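Uncharacterized metal-dependent hydrolase (Pyrococcus horikoshii, PDB 3IGH) probably hydrolyses carbon-nitrogen bonds other than peptide bonds, as a metal-dependent enzyme of the amidohydrolase family. Local coordinates at residues F64-H69 / P334-H339; V343-L348 / V383-D388; V356-Q361 / K391-G396. One frame throughout, in Å; residues are numbered along the deposited sequence.

Interaction 1. Residues F64-H69 / P334-H339; sequences FDSHLH and PGRIEH. With SO4 (sulfate ion), chain B.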
loop_
_atom_site.group_PDB
_atom_site.type_symbol
_atom_site.label_atom_id
_atom_site.label_comp_id
_atom_site.label_asym_id
_atom_site.label_seq_id
_atom_site.Cartn_x
_atom_site.Cartn_y
_atom_site.Cartn_z
ATOM N N PHE A 64 -18.674 -7.245 9.826
ATOM C CA PHE A 64 -17.290 -6.783 9.932
ATOM C C PHE A 64 -16.807 -7.275 11.299
ATOM O O PHE A 64 -17.256 -6.788 12.332
ATOM C CB PHE A 64 -17.278 -5.249 9.837
ATOM C CG PHE A 64 -15.904 -4.622 9.655
ATOM C CD1 PHE A 64 -15.749 -3.568 8.762
ATOM C CD2 PHE A 64 -14.782 -5.058 10.377
ATOM C CE1 PHE A 64 -14.496 -2.960 8.562
ATOM C CE2 PHE A 64 -13.534 -4.463 10.190
ATOM C CZ PHE A 64 -13.398 -3.404 9.270
ATOM N N ASP A 65 -15.923 -8.267 11.313
ATOM C CA ASP A 65 -15.397 -8.769 12.572
ATOM C C ASP A 65 -14.202 -7.909 12.950
ATOM O O ASP A 65 -13.157 -7.999 12.331
ATOM C CB ASP A 65 -14.974 -10.238 12.439
ATOM C CG ASP A 65 -14.664 -10.896 13.789
ATOM O OD1 ASP A 65 -13.937 -10.315 14.622
ATOM O OD2 ASP A 65 -15.110 -12.040 14.005
ATOM N N SER A 66 -14.344 -7.103 13.992
ATOM C CA SER A 66 -13.317 -6.100 14.299
ATOM C C SER A 66 -12.094 -6.621 15.062
ATOM O O SER A 66 -11.215 -5.832 15.424
ATOM C CB SER A 66 -13.944 -4.900 15.023
ATOM O OG SER A 66 -14.485 -5.287 16.270
ATOM N N HIS A 67 -12.004 -7.934 15.279
ATOM C CA HIS A 67 -10.860 -8.510 16.017
ATOM C C HIS A 67 -10.819 -10.020 15.860
ATOM O O HIS A 67 -11.545 -10.736 16.545
ATOM C CB HIS A 67 -10.945 -8.127 17.509
ATOM C CG HIS A 67 -9.791 -8.592 18.347
ATOM N ND1 HIS A 67 -9.057 -7.727 19.129
ATOM C CD2 HIS A 67 -9.272 -9.823 18.563
ATOM C CE1 HIS A 67 -8.130 -8.404 19.782
ATOM N NE2 HIS A 67 -8.232 -9.677 19.451
ATOM N N LEU A 68 -9.956 -10.507 14.975
ATOM C CA LEU A 68 -9.704 -11.937 14.891
ATOM C C LEU A 68 -8.281 -12.232 14.424
ATOM O O LEU A 68 -7.525 -11.320 14.077
ATOM C CB LEU A 68 -10.759 -12.648 14.012
ATOM C CG LEU A 68 -11.127 -12.126 12.622
ATOM C CD1 LEU A 68 -9.940 -12.141 11.642
ATOM C CD2 LEU A 68 -12.256 -12.975 12.082
ATOM N N HIS A 69 -7.941 -13.514 14.401
ATOM C CA HIS A 69 -6.628 -13.973 13.996
ATOM C C HIS A 69 -6.811 -14.858 12.781
ATOM O O HIS A 69 -7.128 -16.039 12.904
ATOM C CB HIS A 69 -5.980 -14.770 15.123
ATOM C CG HIS A 69 -5.906 -14.032 16.423
ATOM N ND1 HIS A 69 -4.838 -13.230 16.762
ATOM C CD2 HIS A 69 -6.760 -13.987 17.471
ATOM C CE1 HIS A 69 -5.043 -12.712 17.962
ATOM N NE2 HIS A 69 -6.204 -13.152 18.412
ATOM N N PRO A 334 -6.952 9.092 20.751
ATOM C CA PRO A 334 -8.120 8.251 21.007
ATOM C C PRO A 334 -7.984 6.901 20.279
ATOM O O PRO A 334 -8.479 6.727 19.163
ATOM C CB PRO A 334 -9.282 9.091 20.470
ATOM C CG PRO A 334 -8.678 9.948 19.415
ATOM C CD PRO A 334 -7.244 10.175 19.792
ATOM N N GLY A 335 -7.298 5.962 20.927
ATOM C CA GLY A 335 -7.058 4.647 20.351
ATOM C C GLY A 335 -8.212 3.681 20.535
ATOM O O GLY A 335 -9.335 4.077 20.861
ATOM N N ARG A 336 -7.939 2.404 20.305
ATOM C CA ARG A 336 -8.950 1.389 20.521
ATOM C C ARG A 336 -8.528 0.423 21.620
ATOM O O ARG A 336 -7.335 0.161 21.808
ATOM C CB ARG A 336 -9.351 0.673 19.208
ATOM C CG ARG A 336 -8.217 0.157 18.364
ATOM C CD ARG A 336 -8.716 -0.555 17.092
ATOM N NE ARG A 336 -9.368 -1.834 17.377
ATOM C CZ ARG A 336 -9.878 -2.644 16.451
ATOM N NH1 ARG A 336 -9.812 -2.331 15.161
ATOM N NH2 ARG A 336 -10.454 -3.778 16.823
ATOM N N ILE A 337 -9.516 -0.048 22.374
ATOM C CA ILE A 337 -9.274 -1.035 23.412
ATOM C C ILE A 337 -9.967 -2.337 23.019
ATOM O O ILE A 337 -11.107 -2.329 22.573
ATOM C CB ILE A 337 -9.705 -0.519 24.805
ATOM C CG1 ILE A 337 -8.677 0.494 25.314
ATOM C CG2 ILE A 337 -9.834 -1.660 25.824
ATOM C CD1 ILE A 337 -9.266 1.568 26.195
ATOM N N GLU A 338 -9.232 -3.439 23.156
ATOM C CA GLU A 338 -9.730 -4.764 22.839
ATOM C C GLU A 338 -10.188 -5.454 24.118
ATOM O O GLU A 338 -9.487 -5.397 25.139
ATOM C CB GLU A 338 -8.640 -5.592 22.159
ATOM C CG GLU A 338 -7.922 -4.867 21.017
ATOM C CD GLU A 338 -8.887 -4.303 19.981
ATOM O OE1 GLU A 338 -9.609 -5.091 19.338
ATOM O OE2 GLU A 338 -8.925 -3.068 19.817
ATOM N N HIS A 339 -11.363 -6.090 24.024
ATOM C CA HIS A 339 -12.050 -6.833 25.089
ATOM C C HIS A 339 -12.869 -5.948 26.025
ATOM O O HIS A 339 -14.107 -6.032 26.041
ATOM C CB HIS A 339 -11.098 -7.728 25.891
ATOM C CG HIS A 339 -10.454 -8.812 25.084
ATOM N ND1 HIS A 339 -10.891 -10.118 25.113
ATOM C CD2 HIS A 339 -9.388 -8.789 24.250
ATOM C CE1 HIS A 339 -10.133 -10.850 24.313
ATOM N NE2 HIS A 339 -9.216 -10.065 23.775
HETATM S S SO4 B . -6.150 -11.097 22.108
HETATM O O1 SO4 B . -5.961 -11.224 20.677
HETATM O O2 SO4 B . -7.358 -11.811 22.490
HETATM O O3 SO4 B . -5.022 -11.712 22.794
HETATM O O4 SO4 B . -6.292 -9.678 22.454
#

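Interaction 2. Residues V343-L348 / V383-D388; sequences VRDDQL and VYRFKD. With SO4 (sulfate ion), chain G.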
loop_
_atom_site.group_PDB
_atom_site.type_symbol
_atom_site.label_atom_id
_atom_site.label_comp_id
_atom_site.label_asym_id
_atom_site.label_seq_id
_atom_site.Cartn_x
_atom_site.Cartn_y
_atom_site.Cartn_z
ATOM N N VAL A 343 -15.141 -3.306 33.304
ATOM C CA VAL A 343 -15.122 -1.842 33.325
ATOM C C VAL A 343 -15.909 -1.355 34.544
ATOM O O VAL A 343 -17.089 -1.665 34.672
ATOM C CB VAL A 343 -15.760 -1.245 32.043
ATOM C CG1 VAL A 343 -15.792 0.281 32.105
ATOM C CG2 VAL A 343 -15.016 -1.719 30.786
ATOM N N ARG A 344 -15.252 -0.600 35.426
ATOM C CA ARG A 344 -15.899 -0.042 36.628
ATOM C C ARG A 344 -16.785 1.144 36.258
ATOM O O ARG A 344 -16.576 1.752 35.212
ATOM C CB ARG A 344 -14.844 0.427 37.630
ATOM C CG ARG A 344 -13.789 -0.592 38.004
ATOM C CD ARG A 344 -12.900 -0.078 39.149
ATOM N NE ARG A 344 -12.266 1.194 38.807
ATOM C CZ ARG A 344 -11.020 1.324 38.352
ATOM N NH1 ARG A 344 -10.560 2.527 38.057
ATOM N NH2 ARG A 344 -10.233 0.264 38.185
ATOM N N ASP A 345 -17.745 1.494 37.121
ATOM C CA ASP A 345 -18.626 2.655 36.884
ATOM C C ASP A 345 -17.837 3.948 36.661
ATOM O O ASP A 345 -18.213 4.764 35.819
ATOM C CB ASP A 345 -19.632 2.868 38.033
ATOM C CG ASP A 345 -20.662 1.741 38.158
ATOM O OD1 ASP A 345 -21.586 1.893 38.991
ATOM O OD2 ASP A 345 -20.559 0.710 37.452
ATOM N N ASP A 346 -16.736 4.116 37.399
ATOM C CA ASP A 346 -15.879 5.305 37.275
ATOM C C ASP A 346 -15.099 5.372 35.953
ATOM O O ASP A 346 -14.755 6.458 35.473
ATOM C CB ASP A 346 -14.931 5.421 38.478
ATOM C CG ASP A 346 -14.057 4.187 38.669
ATOM O OD1 ASP A 346 -13.032 4.054 37.965
ATOM O OD2 ASP A 346 -14.378 3.365 39.550
ATOM N N GLN A 347 -14.836 4.208 35.366
ATOM C CA GLN A 347 -14.090 4.124 34.113
ATOM C C GLN A 347 -14.936 4.465 32.885
ATOM O O GLN A 347 -14.389 4.778 31.827
ATOM C CB GLN A 347 -13.474 2.736 33.961
ATOM C CG GLN A 347 -12.299 2.490 34.886
ATOM C CD GLN A 347 -11.787 1.085 34.799
ATOM O OE1 GLN A 347 -12.564 0.132 34.786
ATOM N NE2 GLN A 347 -10.472 0.935 34.745
ATOM N N LEU A 348 -16.260 4.398 33.035
ATOM C CA LEU A 348 -17.195 4.724 31.960
ATOM C C LEU A 348 -17.051 6.170 31.496
ATOM O O LEU A 348 -17.030 6.435 30.298
ATOM C CB LEU A 348 -18.640 4.449 32.386
ATOM C CG LEU A 348 -19.102 2.993 32.519
ATOM C CD1 LEU A 348 -20.457 2.926 33.205
ATOM C CD2 LEU A 348 -19.164 2.300 31.157
ATOM N N VAL A 383 -18.918 -6.681 34.304
ATOM C CA VAL A 383 -18.612 -7.739 33.332
ATOM C C VAL A 383 -19.361 -7.563 32.009
ATOM O O VAL A 383 -20.597 -7.522 31.996
ATOM C CB VAL A 383 -18.916 -9.151 33.927
ATOM C CG1 VAL A 383 -18.717 -10.238 32.890
ATOM C CG2 VAL A 383 -18.036 -9.431 35.127
ATOM N N TYR A 384 -18.605 -7.474 30.907
ATOM C CA TYR A 384 -19.153 -7.413 29.537
ATOM C C TYR A 384 -20.376 -6.508 29.439
ATOM O O TYR A 384 -21.449 -6.918 28.962
ATOM C CB TYR A 384 -19.473 -8.820 29.018
ATOM C CG TYR A 384 -18.262 -9.735 28.931
ATOM C CD1 TYR A 384 -17.089 -9.333 28.273
ATOM C CD2 TYR A 384 -18.300 -11.011 29.478
ATOM C CE1 TYR A 384 -15.982 -10.192 28.205
ATOM C CE2 TYR A 384 -17.215 -11.852 29.415
ATOM C CZ TYR A 384 -16.060 -11.443 28.785
ATOM O OH TYR A 384 -14.993 -12.308 28.734
ATOM N N ARG A 385 -20.218 -5.283 29.922
ATOM C CA ARG A 385 -21.360 -4.379 30.104
ATOM C C ARG A 385 -21.670 -3.594 28.836
ATOM O O ARG A 385 -21.568 -2.363 28.794
ATOM C CB ARG A 385 -21.179 -3.487 31.354
ATOM C CG ARG A 385 -19.913 -2.628 31.398
ATOM C CD ARG A 385 -19.647 -2.052 32.786
ATOM N NE ARG A 385 -20.767 -1.299 33.349
ATOM C CZ ARG A 385 -20.723 -0.617 34.496
ATOM N NH1 ARG A 385 -19.611 -0.575 35.220
ATOM N NH2 ARG A 385 -21.799 0.029 34.922
ATOM N N PHE A 386 -22.103 -4.325 27.809
ATOM C CA PHE A 386 -22.159 -3.791 26.442
ATOM C C PHE A 386 -23.139 -2.638 26.250
ATOM O O PHE A 386 -22.856 -1.713 25.493
ATOM C CB PHE A 386 -22.463 -4.896 25.427
ATOM C CG PHE A 386 -21.501 -6.051 25.468
ATOM C CD1 PHE A 386 -21.965 -7.349 25.272
ATOM C CD2 PHE A 386 -20.138 -5.854 25.700
ATOM C CE1 PHE A 386 -21.095 -8.427 25.300
ATOM C CE2 PHE A 386 -19.263 -6.939 25.743
ATOM C CZ PHE A 386 -19.741 -8.224 25.528
ATOM N N LYS A 387 -24.283 -2.705 26.930
ATOM C CA LYS A 387 -25.265 -1.632 26.875
ATOM C C LYS A 387 -24.702 -0.336 27.464
ATOM O O LYS A 387 -24.813 0.714 26.837
ATOM C CB LYS A 387 -26.585 -2.035 27.548
ATOM C CG LYS A 387 -27.723 -1.042 27.269
ATOM C CD LYS A 387 -29.058 -1.495 27.847
ATOM C CE LYS A 387 -30.212 -0.683 27.260
ATOM N NZ LYS A 387 -31.539 -1.119 27.786
ATOM N N ASP A 388 -24.070 -0.429 28.637
ATOM C CA ASP A 388 -23.366 0.714 29.237
ATOM C C ASP A 388 -22.250 1.280 28.349
ATOM O O ASP A 388 -22.114 2.494 28.225
ATOM C CB ASP A 388 -22.776 0.344 30.604
ATOM C CG ASP A 388 -23.840 -0.030 31.619
ATOM O OD1 ASP A 388 -24.996 0.413 31.455
ATOM O OD2 ASP A 388 -23.517 -0.773 32.575
HETATM S S SO4 G . -17.739 1.182 40.827
HETATM O O1 SO4 G . -18.229 0.310 39.768
HETATM O O2 SO4 G . -16.703 0.490 41.590
HETATM O O3 SO4 G . -17.147 2.393 40.254
HETATM O O4 SO4 G . -18.857 1.531 41.699
#

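Interaction 3. Residues V356-Q361 / K391-G396; sequences VRLSVQ and KVAELG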
loop_
_atom_site.group_PDB
_atom_site.type_symbol
_atom_site.label_atom_id
_atom_site.label_comp_id
_atom_site.label_asym_id
_atom_site.label_seq_id
_atom_site.Cartn_x
_atom_site.Cartn_y
_atom_site.Cartn_z
ATOM N N VAL A 356 -12.239 6.883 23.268
ATOM C CA VAL A 356 -11.648 5.638 22.773
ATOM C C VAL A 356 -12.694 4.794 22.035
ATOM O O VAL A 356 -13.905 4.946 22.258
ATOM C CB VAL A 356 -10.939 4.807 23.883
ATOM C CG1 VAL A 356 -9.774 5.590 24.493
ATOM C CG2 VAL A 356 -11.919 4.364 24.960
ATOM N N ARG A 357 -12.209 3.951 21.128
ATOM C CA ARG A 357 -13.029 2.974 20.416
ATOM C C ARG A 357 -12.923 1.632 21.134
ATOM O O ARG A 357 -11.887 1.320 21.698
ATOM C CB ARG A 357 -12.545 2.843 18.967
ATOM C CG ARG A 357 -12.970 4.012 18.098
ATOM C CD ARG A 357 -12.057 4.193 16.893
ATOM N NE ARG A 357 -10.728 4.702 17.228
ATOM C CZ ARG A 357 -9.585 4.102 16.889
ATOM N NH1 ARG A 357 -9.608 2.966 16.213
ATOM N NH2 ARG A 357 -8.418 4.647 17.206
ATOM N N LEU A 358 -14.004 0.851 21.137
ATOM C CA LEU A 358 -14.006 -0.437 21.836
ATOM C C LEU A 358 -14.395 -1.588 20.912
ATOM O O LEU A 358 -15.414 -1.530 20.232
ATOM C CB LEU A 358 -14.957 -0.411 23.045
ATOM C CG LEU A 358 -14.837 0.685 24.119
ATOM C CD1 LEU A 358 -15.991 0.591 25.110
ATOM C CD2 LEU A 358 -13.508 0.605 24.862
ATOM N N SER A 359 -13.579 -2.640 20.908
ATOM C CA SER A 359 -13.925 -3.873 20.215
ATOM C C SER A 359 -14.192 -4.960 21.251
ATOM O O SER A 359 -13.306 -5.333 22.017
ATOM C CB SER A 359 -12.798 -4.282 19.268
ATOM O OG SER A 359 -13.054 -5.523 18.659
ATOM N N VAL A 360 -15.426 -5.454 21.281
ATOM C CA VAL A 360 -15.827 -6.430 22.292
ATOM C C VAL A 360 -16.232 -7.749 21.647
ATOM O O VAL A 360 -16.528 -7.799 20.452
ATOM C CB VAL A 360 -16.986 -5.904 23.186
ATOM C CG1 VAL A 360 -16.539 -4.685 24.002
ATOM C CG2 VAL A 360 -18.238 -5.595 22.375
ATOM N N GLN A 361 -16.253 -8.812 22.446
ATOM C CA GLN A 361 -16.512 -10.153 21.925
ATOM C C GLN A 361 -17.654 -10.822 22.700
ATOM O O GLN A 361 -17.401 -11.557 23.653
ATOM C CB GLN A 361 -15.244 -11.012 22.002
ATOM C CG GLN A 361 -14.049 -10.547 21.153
ATOM C CD GLN A 361 -13.298 -9.389 21.781
ATOM O OE1 GLN A 361 -13.136 -9.332 23.000
ATOM N NE2 GLN A 361 -12.861 -8.443 20.953
ATOM N N LYS A 391 -23.162 3.380 25.187
ATOM C CA LYS A 391 -23.559 4.739 25.549
ATOM C C LYS A 391 -22.372 5.708 25.582
ATOM O O LYS A 391 -22.539 6.901 25.337
ATOM C CB LYS A 391 -24.249 4.723 26.916
ATOM C CG LYS A 391 -25.308 5.795 27.118
ATOM C CD LYS A 391 -26.374 5.333 28.112
ATOM C CE LYS A 391 -27.358 4.359 27.462
ATOM N NZ LYS A 391 -28.181 3.618 28.458
ATOM N N VAL A 392 -21.180 5.197 25.885
ATOM C CA VAL A 392 -20.003 6.057 26.062
ATOM C C VAL A 392 -18.948 5.956 24.947
ATOM O O VAL A 392 -18.054 6.796 24.869
ATOM C CB VAL A 392 -19.348 5.898 27.471
ATOM C CG1 VAL A 392 -20.322 6.344 28.573
ATOM C CG2 VAL A 392 -18.854 4.469 27.711
ATOM N N ALA A 393 -19.052 4.944 24.085
ATOM C CA ALA A 393 -18.057 4.754 23.022
ATOM C C ALA A 393 -18.629 4.112 21.770
ATOM O O ALA A 393 -19.650 3.417 21.823
ATOM C CB ALA A 393 -16.883 3.926 23.536
ATOM N N GLU A 394 -17.959 4.350 20.642
ATOM C CA GLU A 394 -18.182 3.542 19.452
ATOM C C GLU A 394 -17.790 2.104 19.789
ATOM O O GLU A 394 -16.716 1.852 20.337
ATOM C CB GLU A 394 -17.350 4.058 18.284
ATOM C CG GLU A 394 -17.784 3.496 16.955
ATOM C CD GLU A 394 -18.923 4.283 16.328
ATOM O OE1 GLU A 394 -19.987 3.681 16.054
ATOM O OE2 GLU A 394 -18.749 5.501 16.105
ATOM N N LEU A 395 -18.693 1.178 19.500
ATOM C CA LEU A 395 -18.533 -0.204 19.915
ATOM C C LEU A 395 -18.598 -1.105 18.689
ATOM O O LEU A 395 -19.527 -1.003 17.891
ATOM C CB LEU A 395 -19.649 -0.563 20.899
ATOM C CG LEU A 395 -19.613 -1.851 21.715
ATOM C CD1 LEU A 395 -18.569 -1.764 22.808
ATOM C CD2 LEU A 395 -20.980 -2.077 22.339
ATOM N N GLY A 396 -17.606 -1.977 18.539
ATOM C CA GLY A 396 -17.596 -2.943 17.447
ATOM C C GLY A 396 -17.678 -4.351 18.000
ATOM O O GLY A 396 -17.217 -4.606 19.112
HETATM O O HOH W 1 -15.586 6.091 20.452
#

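Interaction 1. Residues F64-H69 / P334-H339
His67 reaches from segment 64-69 to the carboxylate of Glu338 and on to a bound sulfate. Its CG lies anti to the backbone N (chi1 -177°), which swings the ring toward segment 334-339. His67 CB is 3.8 Å from Glu338 OE1, and CG is 3.6 Å from the same oxygen. His67 ND1 then donates to Glu338 OE1 at 2.7 Å, almost straight at 174°. Ring and carboxylate are nearly coplanar, and OE1 is met on its anti side. His67 CE1 passes 3.5 Å from sulfate O4. At the tip, His67 NE2 donates to sulfate O1 at 3.0 Å. His339 turns its edge to the face of the His67 ring in a T-shaped pair, and its own NE2 donates to sulfate O2 at 2.9 Å. Lys262 and His314 also bind the anion. Arg336 grips Glu338 side-on, NE to OE2 and NH2 to OE1. Arg336 NH2 also donates to Ser66 O at 2.6 Å. His67-Leu68-His69 matches the HxH motif of amidohydrolases, so the sulfate probably occupies the metal and substrate region. With OE1 receiving both His67 and Arg336, Glu338 probably acts as a second-shell residue, holding the ring of His67 with NE2 turned to the anion.

Interaction 2. Residues V343-L348 / V383-D388
A salt-bridge network of Asp345, Arg385 and Asp388 ties together the starts of helices 345-354 and 386-392, in the outer layer of the TIM barrel. Arg385 is its centre. The side chain bends at chi3 (-54°), which brings NE and NH2 back to Asp388, three residues on, while NH1 faces segment 343-348. Arg385 NH1 donates to Val343 O at 2.8 Å. Arg385 NH1 and NH2 both grip Asp345 OD2 end-on, at 2.7 and 2.9 Å. The first comes nearly along the C-O axis, the second from above the carboxylate plane. On the remaining edge Arg385 NE and NH2 share Asp388 OD2, and the NE bond is 2.9 Å long. The three acceptors lie close to the guanidinium plane, so the group is held against rotation. Replacing Arg385 by a leucine would probably strip Val343 O of this donor and leave Asp345 and Asp388 without the positive charge between them. Asp345 N also binds a sulfate, probably from the crystallisation liquor, at 2.9 Å to its O1; Trp382 holds the same ion. Both methyls of Leu348 touch segment 383-388. CD2 touches Asp388 CB, and Leu348 CD1 lies over one guanidinium face, offset toward its rim, 3.6 Å from Arg385 NH2.

Interaction 3. Residues V356-Q361 / K391-G396
Leu358 and Leu395 sit side by side on strands 357-360 and 395-397, parallel neighbours in the TIM barrel. These are its seventh and eighth staves, and helix 386-392 is the last helix of the connection between them, in the beta-alpha-beta crossover of this fold. Three backbone bonds join them. Leu358 N donates to Glu394 O at 3.0 Å, Gly396 N to Leu358 O at 2.8 Å, and Val360 N to Gly396 O at 2.9 Å.

The interlocking shapes are on the face of Leu358 and Leu395, which packs under helix 386-392 at Leu389. Leu395 has its CG anti to the backbone N (chi1 -168°), and this brings CD1 back toward the other strand. The methyl is a bump that settles in the hollow between Leu358 and Val360. Leu395 CD1 lies 3.9 Å from Leu358 CB and 3.8 Å from Val360 CG1, with Val360 CG2 also against it. Leu395 and Val360 cross at about a right angle. A second bump is Ala393. Ala393 CB is wedged between backbone and side chain, 3.4 Å from Val356 O and 3.8 Å from Leu358 CD1. Val351 of helix 345-354 also touches it.

The other face is quite different. Gly396 has no side chain beside Ser359, whose OG bonds to Ser66 and Ser398. The strands splay at the start, where the direct bonding stops. There a water bridges the strands, donating to Val356 O at 2.7 Å and accepting from Glu394 N. The chemistry is thus split between the two faces. Aliphatic groups seal the sheet to its helix, while hydroxyls bond to one another on the Ser359 face, and the backbone polar groups named here find partners in each other or in the water.

How the interactions relate
Interactions 1, 2 and 3 all belong to the TIM barrel of the amidohydrolase family. Along the chain, interaction 1 closes before the others open, while the segments of interactions 2 and 3 alternate. Interactions 1 and 3 have centres about 9 Å apart and share a sheet, since strands 336-337 and 357-360 are neighbours. Ser66 meets Ser359 there, and Ile337 N reaches Arg357 O. Interactions 2 and 3 are about 11 Å apart, centre to centre, and both use helix 386-392; Phe386 packs on Val360. Interactions 1 and 2 lie farthest apart, with centres about 17 Å apart. Interaction 3 therefore links the sulfate site of interaction 1 to the outer helices of interaction 2.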